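Local structure of endo-1,3-beta-glucanase, family GH16 (Zobellia galactanivorans, 4BOW) at residues A113-G118 with Y223-I228. The protein probably hydrolyses internal beta-1,3-glucosidic bonds of beta-glucans such as laminarin, through a calcium-binding catalytic domain of glycoside hydrolase family 16. The protein carries 1 engineered substitution. Sequence-based numbering, arbitrary orientation.
Sequences AIWTLG and YLLLNI. With GLC (alpha-D-glucopyranose), chain C; BGC (beta-D-glucopyranose), chain B.
The indole of Trp115 lies sandwiched between sugar and protein, a worked example of a substrate-cleft aromatic held in place by the neighbouring strand. On one face C6 of the bound alpha-D-glucopyranose comes within 3.4 Å of Trp115 CE2; on the opposite face Leu225 CB sits 3.7 Å from the centroid of the five-membered ring, a CH-pi contact, and Leu225 CD2 reaches on to Trp115 CZ2. At the ring edge, Trp115 NE1 donates to Asn227 OD1 over 2.8 Å, the acceptor close to the indole plane and the amide turned 72° to it. With chi1 at 56°, Trp115 CG stands between its own backbone N and carbonyl carbon, and the second torsion, -60°, turns one indole face to Leu225 CB. Together the face and edge contacts probably limit tilt and rotation of the indole on which the glucose rests. Ala113 CB extends this floor, 3.5 Å from the same sugar C6.

Further along the cleft-facing side, Leu117 CB packs over the Tyr223 ring, whose hydroxyl is hydrogen-bonded to Ser121. Beneath these side chains, antiparallel pairing provides two backbone bonds each at Ala113–Asn227, Trp115–Leu225 and Leu117–Tyr223. The other side is apolar around Ile114, whose CG2 meets Leu226 CD2 at 4.0 Å and Leu224 CD1 at 4.1 Å.

These strands belong to the concave sheet of the family 16 beta-jelly roll: strand 82-93 flanks 222-230, while 142-144 and 146-147 flank 110-118. Behind them, Ile114, Leu224 and Leu226 pack onto strand 244-255 in the core of the sandwich.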
ATOM      1  N   ALA A 113       3.394   3.211   1.264  1.00 10.28           N
ATOM      2  CA  ALA A 113       2.876   2.008   1.842  1.00 11.27           C
ATOM      3  C   ALA A 113       2.749   0.920   0.818  1.00 10.68           C
ATOM      4  O   ALA A 113       2.503   1.142  -0.380  1.00 10.88           O
ATOM      5  CB  ALA A 113       1.470   2.310   2.490  1.00 12.21           C
ATOM      6  N   ILE A 114       2.909  -0.306   1.379  1.00 10.30           N
ATOM      7  CA  ILE A 114       2.650  -1.552   0.691  1.00 10.18           C
ATOM      8  C   ILE A 114       1.668  -2.263   1.627  1.00 11.33           C
ATOM      9  O   ILE A 114       2.031  -2.569   2.767  1.00 10.92           O
ATOM     10  CB  ILE A 114       3.924  -2.454   0.564  1.00 10.96           C
ATOM     11  CG1 ILE A 114       5.040  -1.651  -0.172  1.00 12.87           C
ATOM     12  CG2 ILE A 114       3.577  -3.780  -0.143  1.00 12.73           C
ATOM     13  CD1 ILE A 114       6.412  -2.368  -0.065  1.00 14.25           C
ATOM     14  N   TRP A 115       0.435  -2.520   1.206  1.00 10.05           N
ATOM     15  CA  TRP A 115      -0.551  -3.009   2.155  1.00 10.69           C
ATOM     16  C   TRP A 115      -1.647  -3.762   1.422  1.00 10.72           C
ATOM     17  O   TRP A 115      -1.636  -3.874   0.197  1.00 11.33           O
ATOM     18  CB  TRP A 115      -1.062  -1.825   3.002  1.00 11.76           C
ATOM     19  CG  TRP A 115      -1.657  -0.641   2.280  1.00 10.52           C
ATOM     20  CD1 TRP A 115      -1.045   0.185   1.351  1.00 10.95           C
ATOM     21  CD2 TRP A 115      -2.965  -0.117   2.493  1.00 11.00           C
ATOM     22  NE1 TRP A 115      -1.919   1.230   0.999  1.00 10.91           N
ATOM     23  CE2 TRP A 115      -3.081   1.048   1.655  1.00 10.90           C
ATOM     24  CE3 TRP A 115      -4.067  -0.518   3.300  1.00 11.67           C
ATOM     25  CZ2 TRP A 115      -4.231   1.878   1.669  1.00 12.05           C
ATOM     26  CZ3 TRP A 115      -5.209   0.313   3.289  1.00 13.72           C
ATOM     27  CH2 TRP A 115      -5.305   1.480   2.491  1.00 12.86           C
ATOM     28  N   THR A 116      -2.587  -4.277   2.189  1.00 11.54           N
ATOM     29  CA  THR A 116      -3.702  -4.984   1.610  1.00 11.68           C
ATOM     30  C   THR A 116      -5.027  -4.511   2.179  1.00 11.89           C
ATOM     31  O   THR A 116      -5.103  -3.943   3.297  1.00 12.53           O
ATOM     32  CB  THR A 116      -3.653  -6.508   1.903  1.00 12.09           C
ATOM     33  OG1 THR A 116      -4.116  -6.783   3.285  1.00 12.95           O
ATOM     34  CG2 THR A 116      -2.267  -7.122   1.669  1.00 13.37           C
ATOM     35  N   LEU A 117      -6.108  -4.712   1.443  1.00 11.52           N
ATOM     36  CA  LEU A 117      -7.477  -4.522   1.928  1.00 10.99           C
ATOM     37  C   LEU A 117      -8.219  -5.793   1.586  1.00 11.27           C
ATOM     38  O   LEU A 117      -8.045  -6.385   0.499  1.00 11.84           O
ATOM     39  CB  LEU A 117      -8.226  -3.363   1.245  1.00 13.14           C
ATOM     40  CG  LEU A 117      -7.863  -1.997   1.802  1.00 13.71           C
ATOM     41  CD1 LEU A 117      -8.395  -0.920   0.834  1.00 14.86           C
ATOM     42  CD2 LEU A 117      -8.450  -1.895   3.253  1.00 14.08           C
ATOM     43  N   GLY A 118      -9.139  -6.213   2.488  1.00 12.94           N
ATOM     44  CA  GLY A 118     -10.087  -7.293   2.049  1.00 12.48           C
ATOM     45  C   GLY A 118     -10.810  -6.843   0.765  1.00 12.33           C
ATOM     46  O   GLY A 118     -11.225  -5.678   0.594  1.00 12.34           O
ATOM     47  N   TYR A 223      -6.650  -7.718  -1.719  1.00 11.83           N
ATOM     48  CA  TYR A 223      -5.828  -7.234  -2.836  1.00 10.92           C
ATOM     49  C   TYR A 223      -4.729  -6.328  -2.312  1.00 11.46           C
ATOM     50  O   TYR A 223      -4.808  -5.831  -1.166  1.00 10.71           O
ATOM     51  CB  TYR A 223      -6.666  -6.547  -3.910  1.00 12.39           C
ATOM     52  CG  TYR A 223      -7.489  -5.372  -3.403  1.00 11.75           C
ATOM     53  CD1 TYR A 223      -7.002  -4.053  -3.361  1.00 11.62           C
ATOM     54  CD2 TYR A 223      -8.857  -5.555  -2.950  1.00 13.70           C
ATOM     55  CE1 TYR A 223      -7.776  -2.949  -2.885  1.00 12.69           C
ATOM     56  CE2 TYR A 223      -9.659  -4.472  -2.501  1.00 14.87           C
ATOM     57  CZ  TYR A 223      -9.091  -3.230  -2.497  1.00 12.69           C
ATOM     58  OH  TYR A 223      -9.870  -2.206  -2.088  1.00 14.09           O
ATOM     59  N   LEU A 224      -3.696  -6.122  -3.113  1.00 11.23           N
ATOM     60  CA  LEU A 224      -2.522  -5.335  -2.681  1.00 10.49           C
ATOM     61  C   LEU A 224      -2.721  -3.862  -3.099  1.00 10.65           C
ATOM     62  O   LEU A 224      -3.268  -3.623  -4.187  1.00 12.54           O
ATOM     63  CB  LEU A 224      -1.297  -5.932  -3.405  1.00 12.12           C
ATOM     64  CG  LEU A 224       0.073  -5.410  -2.980  1.00 12.97           C
ATOM     65  CD1 LEU A 224       0.416  -5.906  -1.581  1.00 13.54           C
ATOM     66  CD2 LEU A 224       1.156  -5.861  -3.962  1.00 16.24           C
ATOM     67  N   LEU A 225      -2.201  -2.978  -2.314  1.00 10.23           N
ATOM     68  CA  LEU A 225      -2.122  -1.535  -2.630  1.00  9.80           C
ATOM     69  C   LEU A 225      -0.684  -1.042  -2.516  1.00 10.46           C
ATOM     70  O   LEU A 225       0.060  -1.497  -1.645  1.00 10.79           O
ATOM     71  CB  LEU A 225      -3.011  -0.721  -1.642  1.00 11.70           C
ATOM     72  CG  LEU A 225      -4.498  -1.056  -1.710  1.00 10.98           C
ATOM     73  CD1 LEU A 225      -4.874  -2.157  -0.668  1.00 12.39           C
ATOM     74  CD2 LEU A 225      -5.354   0.263  -1.450  1.00 13.58           C
ATOM     75  N   LEU A 226      -0.337  -0.136  -3.436  1.00 10.70           N
ATOM     76  CA  LEU A 226       0.953   0.516  -3.445  1.00 10.52           C
ATOM     77  C   LEU A 226       0.692   2.018  -3.598  1.00 10.54           C
ATOM     78  O   LEU A 226      -0.001   2.401  -4.549  1.00 11.54           O
ATOM     79  CB  LEU A 226       1.781   0.021  -4.664  1.00 11.46           C
ATOM     80  CG  LEU A 226       2.022  -1.472  -4.700  1.00 12.14           C
ATOM     81  CD1 LEU A 226       2.583  -1.868  -6.133  1.00 14.71           C
ATOM     82  CD2 LEU A 226       2.959  -1.886  -3.593  1.00 14.79           C
ATOM     83  N   ASN A 227       1.295   2.861  -2.755  1.00  9.90           N
ATOM     84  CA  ASN A 227       0.975   4.310  -2.869  1.00 10.66           C
ATOM     85  C   ASN A 227       2.042   5.111  -2.161  1.00 10.50           C
ATOM     86  O   ASN A 227       2.803   4.583  -1.319  1.00 11.00           O
ATOM     87  CB  ASN A 227      -0.433   4.694  -2.306  1.00 12.33           C
ATOM     88  CG  ASN A 227      -0.464   4.431  -0.822  1.00 11.77           C
ATOM     89  OD1 ASN A 227      -0.549   3.281  -0.372  1.00 13.39           O
ATOM     90  ND2 ASN A 227      -0.354   5.504  -0.052  1.00 12.89           N
ATOM     91  N   ILE A 228       2.043   6.435  -2.464  1.00 10.71           N
ATOM     92  CA  ILE A 228       2.687   7.431  -1.577  1.00 11.02           C
ATOM     93  C   ILE A 228       1.641   8.470  -1.222  1.00 11.48           C
ATOM     94  O   ILE A 228       1.161   9.217  -2.115  1.00 12.15           O
ATOM     95  CB  ILE A 228       3.922   8.185  -2.213  1.00 11.14           C
ATOM     96  CG1 ILE A 228       4.958   7.255  -2.871  1.00 11.53           C
ATOM     97  CG2 ILE A 228       4.519   9.035  -1.130  1.00 12.84           C
ATOM     98  CD1 ILE A 228       5.947   8.121  -3.649  1.00 13.94           C
TER
HETATM   99  C1  GLC C   1      -3.016   1.743   7.157  1.00 18.90           C
HETATM  100  C2  GLC C   1      -4.164   2.707   7.371  1.00 15.30           C
HETATM  101  C3  GLC C   1      -4.788   3.259   6.079  1.00 15.16           C
HETATM  102  C4  GLC C   1      -3.608   3.835   5.312  1.00 12.39           C
HETATM  103  C5  GLC C   1      -2.765   2.667   4.940  1.00 13.37           C
HETATM  104  C6  GLC C   1      -1.546   2.989   4.027  1.00 14.35           C
HETATM  105  O1  GLC C   1      -3.543   0.550   6.601  1.00 21.74           O
HETATM  106  O2  GLC C   1      -5.124   2.014   8.152  1.00 16.90           O
HETATM  107  O3  GLC C   1      -5.781   4.302   6.345  1.00 14.67           O
HETATM  108  O4  GLC C   1      -4.143   4.383   4.117  1.00 13.98           O
HETATM  109  O5  GLC C   1      -2.158   2.149   6.139  1.00 15.25           O
HETATM  110  O6  GLC C   1      -0.666   3.972   4.699  1.00 13.58           O
HETATM  111  C2  BGC B   2      -7.999   4.946   6.813  1.00 14.13           C
HETATM  112  C3  BGC B   2      -9.417   4.490   6.707  1.00 16.89           C
HETATM  113  C4  BGC B   2      -9.741   3.950   5.294  1.00 16.13           C
HETATM  114  C5  BGC B   2      -8.782   2.760   5.010  1.00 14.06           C
HETATM  115  C6  BGC B   2      -8.918   2.206   3.596  1.00 16.61           C
HETATM  116  C1  BGC B   2      -7.137   3.787   6.374  1.00 13.12           C
HETATM  117  O2  BGC B   2      -7.669   5.300   8.122  1.00 15.84           O
HETATM  118  O3  BGC B   2     -10.243   5.698   6.832  1.00 16.87           O
HETATM  119  O4  BGC B   2     -11.059   3.362   5.235  1.00 16.44           O
HETATM  120  O5  BGC B   2      -7.455   3.349   5.054  1.00 13.91           O
HETATM  121  O6  BGC B   2      -8.678   3.254   2.594  1.00 16.11           O